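Local structure of phosphodiesterase (Candida albicans, 6CPU) at residues A[283-288]-A[459-464]. The protein belongs to the cyclic nucleotide phosphodiesterase family, with a largely helical, metal-binding domain of the HD type that holds a zinc and a magnesium ion. Residues are numbered along the deposited sequence; the frame is centred on the assembly and turned at random.
Sequences LQACFH and KCADIS. With ZN (zinc ion), chain B.
Ala285 and Ala461 show how small residues let two helices come close beside a metal site: their CA atoms lie 5.2 Å apart, and each CB points at the opposing helix, with 3.8 Å between Ala285 CB and Ala461 CB. Sulfur extends this apolar patch. Cys286 SG, set beside its own backbone N and anti to the carbonyl carbon (chi1 -84°), reaches Ala461 CB at 3.5 Å, while Leu342, Leu343 and Ala346 of helix 336-348 also pack against this cysteine.

Beside the contact, a polar bond forms within 459-464. Ser464 OG donates to Ala461 O over 2.8 Å, tilted 19° from the carbonyl plane, and Ser464 N bonds to the same oxygen. Ser464 OG sits between its backbone N and carbonyl carbon (chi1 67°), which turns the hydroxyl back onto the helix end, where it also meets Ala285 CB at 3.8 Å.

Metal binding occupies another side of helix 446-462. The CB of Asp462 points away from 283-288; OD1 binds zinc at 2.1 Å, and OD2 accepts a hydrogen bond from a zinc-bound water. His278, from the same helix as Ala285, also binds zinc, with His349 and Asp350. Without a hydrogen bond between them, the two segments are held by apolar packing, while zinc ties their parent helices through His278 and Asp462.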
loop_
_atom_site.group_PDB
_atom_site.type_symbol
_atom_site.label_atom_id
_atom_site.label_comp_id
_atom_site.label_asym_id
_atom_site.label_seq_id
_atom_site.Cartn_x
_atom_site.Cartn_y
_atom_site.Cartn_z
ATOM N N LEU A 283 -7.020 -4.786 -2.530
ATOM C CA LEU A 283 -6.703 -5.777 -3.555
ATOM C C LEU A 283 -7.605 -7.017 -3.395
ATOM O O LEU A 283 -8.168 -7.535 -4.368
ATOM C CB LEU A 283 -5.225 -6.183 -3.448
ATOM C CG LEU A 283 -4.767 -7.441 -4.183
ATOM C CD1 LEU A 283 -4.921 -7.271 -5.679
ATOM C CD2 LEU A 283 -3.326 -7.780 -3.842
ATOM N N GLN A 284 -7.726 -7.468 -2.160
ATOM C CA GLN A 284 -8.517 -8.663 -1.839
ATOM C C GLN A 284 -10.007 -8.462 -2.120
ATOM O O GLN A 284 -10.674 -9.392 -2.580
ATOM C CB GLN A 284 -8.291 -9.059 -0.386
ATOM C CG GLN A 284 -8.772 -10.469 -0.029
ATOM C CD GLN A 284 -10.162 -10.506 0.608
ATOM O OE1 GLN A 284 -10.839 -9.475 0.765
ATOM N NE2 GLN A 284 -10.566 -11.702 1.033
ATOM N N ALA A 285 -10.524 -7.266 -1.828
ATOM C CA ALA A 285 -11.898 -6.904 -2.214
ATOM C C ALA A 285 -12.071 -6.989 -3.715
ATOM O O ALA A 285 -12.994 -7.649 -4.199
ATOM C CB ALA A 285 -12.254 -5.514 -1.717
ATOM N N CYS A 286 -11.180 -6.337 -4.459
ATOM C CA CYS A 286 -11.189 -6.435 -5.928
ATOM C C CYS A 286 -11.141 -7.887 -6.378
ATOM O O CYS A 286 -11.863 -8.295 -7.296
ATOM C CB CYS A 286 -9.996 -5.703 -6.550
ATOM S SG CYS A 286 -10.249 -3.941 -6.789
ATOM N N PHE A 287 -10.265 -8.649 -5.737
ATOM C CA PHE A 287 -10.092 -10.066 -6.052
ATOM C C PHE A 287 -11.432 -10.816 -5.934
ATOM O O PHE A 287 -11.823 -11.540 -6.849
ATOM C CB PHE A 287 -9.043 -10.669 -5.124
ATOM C CG PHE A 287 -8.532 -12.009 -5.558
ATOM C CD1 PHE A 287 -7.774 -12.133 -6.706
ATOM C CD2 PHE A 287 -8.780 -13.139 -4.797
ATOM C CE1 PHE A 287 -7.280 -13.358 -7.107
ATOM C CE2 PHE A 287 -8.283 -14.378 -5.188
ATOM C CZ PHE A 287 -7.537 -14.486 -6.349
ATOM N N HIS A 288 -12.139 -10.607 -4.830
ATOM C CA HIS A 288 -13.461 -11.235 -4.652
ATOM C C HIS A 288 -14.495 -10.737 -5.670
ATOM O O HIS A 288 -15.210 -11.559 -6.264
ATOM C CB HIS A 288 -13.976 -11.070 -3.226
ATOM C CG HIS A 288 -13.543 -12.167 -2.305
ATOM N ND1 HIS A 288 -14.435 -13.032 -1.703
ATOM C CD2 HIS A 288 -12.309 -12.556 -1.900
ATOM C CE1 HIS A 288 -13.771 -13.900 -0.963
ATOM N NE2 HIS A 288 -12.479 -13.628 -1.058
ATOM N N LYS A 459 -13.160 1.749 -6.884
ATOM C CA LYS A 459 -13.854 2.638 -5.938
ATOM C C LYS A 459 -14.568 1.863 -4.847
ATOM O O LYS A 459 -14.504 2.220 -3.669
ATOM C CB LYS A 459 -14.864 3.538 -6.653
ATOM C CG LYS A 459 -14.248 4.790 -7.250
ATOM C CD LYS A 459 -15.271 5.629 -8.013
ATOM C CE LYS A 459 -16.341 6.189 -7.089
ATOM N NZ LYS A 459 -15.782 6.879 -5.897
ATOM N N CYS A 460 -15.282 0.821 -5.257
ATOM C CA CYS A 460 -16.029 -0.016 -4.315
ATOM C C CYS A 460 -15.059 -0.715 -3.355
ATOM O O CYS A 460 -15.258 -0.705 -2.138
ATOM C CB CYS A 460 -16.884 -1.030 -5.076
ATOM S SG CYS A 460 -18.386 -0.314 -5.818
ATOM N N ALA A 461 -13.992 -1.281 -3.908
ATOM C CA ALA A 461 -12.952 -1.940 -3.095
ATOM C C ALA A 461 -12.334 -0.990 -2.080
ATOM O O ALA A 461 -12.178 -1.335 -0.906
ATOM C CB ALA A 461 -11.879 -2.526 -3.994
ATOM N N ASP A 462 -11.994 0.221 -2.524
ATOM C CA ASP A 462 -11.360 1.191 -1.635
ATOM C C ASP A 462 -12.237 1.577 -0.439
ATOM O O ASP A 462 -11.718 1.830 0.652
ATOM C CB ASP A 462 -10.960 2.436 -2.421
ATOM C CG ASP A 462 -10.032 3.352 -1.647
ATOM O OD1 ASP A 462 -9.165 2.883 -0.855
ATOM O OD2 ASP A 462 -10.177 4.568 -1.860
ATOM N N ILE A 463 -13.560 1.627 -0.629
ATOM C CA ILE A 463 -14.470 1.984 0.474
ATOM C C ILE A 463 -15.261 0.770 0.980
ATOM O O ILE A 463 -16.384 0.909 1.472
ATOM C CB ILE A 463 -15.428 3.153 0.097
ATOM C CG1 ILE A 463 -16.384 2.772 -1.038
ATOM C CG2 ILE A 463 -14.632 4.391 -0.292
ATOM C CD1 ILE A 463 -17.627 3.642 -1.077
ATOM N N SER A 464 -14.653 -0.412 0.900
ATOM C CA SER A 464 -15.357 -1.666 1.190
ATOM C C SER A 464 -15.444 -2.015 2.672
ATOM O O SER A 464 -16.080 -3.014 3.024
ATOM C CB SER A 464 -14.705 -2.818 0.417
ATOM O OG SER A 464 -13.394 -3.067 0.899
HETATM ZN ZN ZN B . -7.296 3.573 -0.285
HETATM O O HOH W 1 -7.615 5.313 -1.533
HETATM O O HOH W 2 -8.112 4.841 1.332
#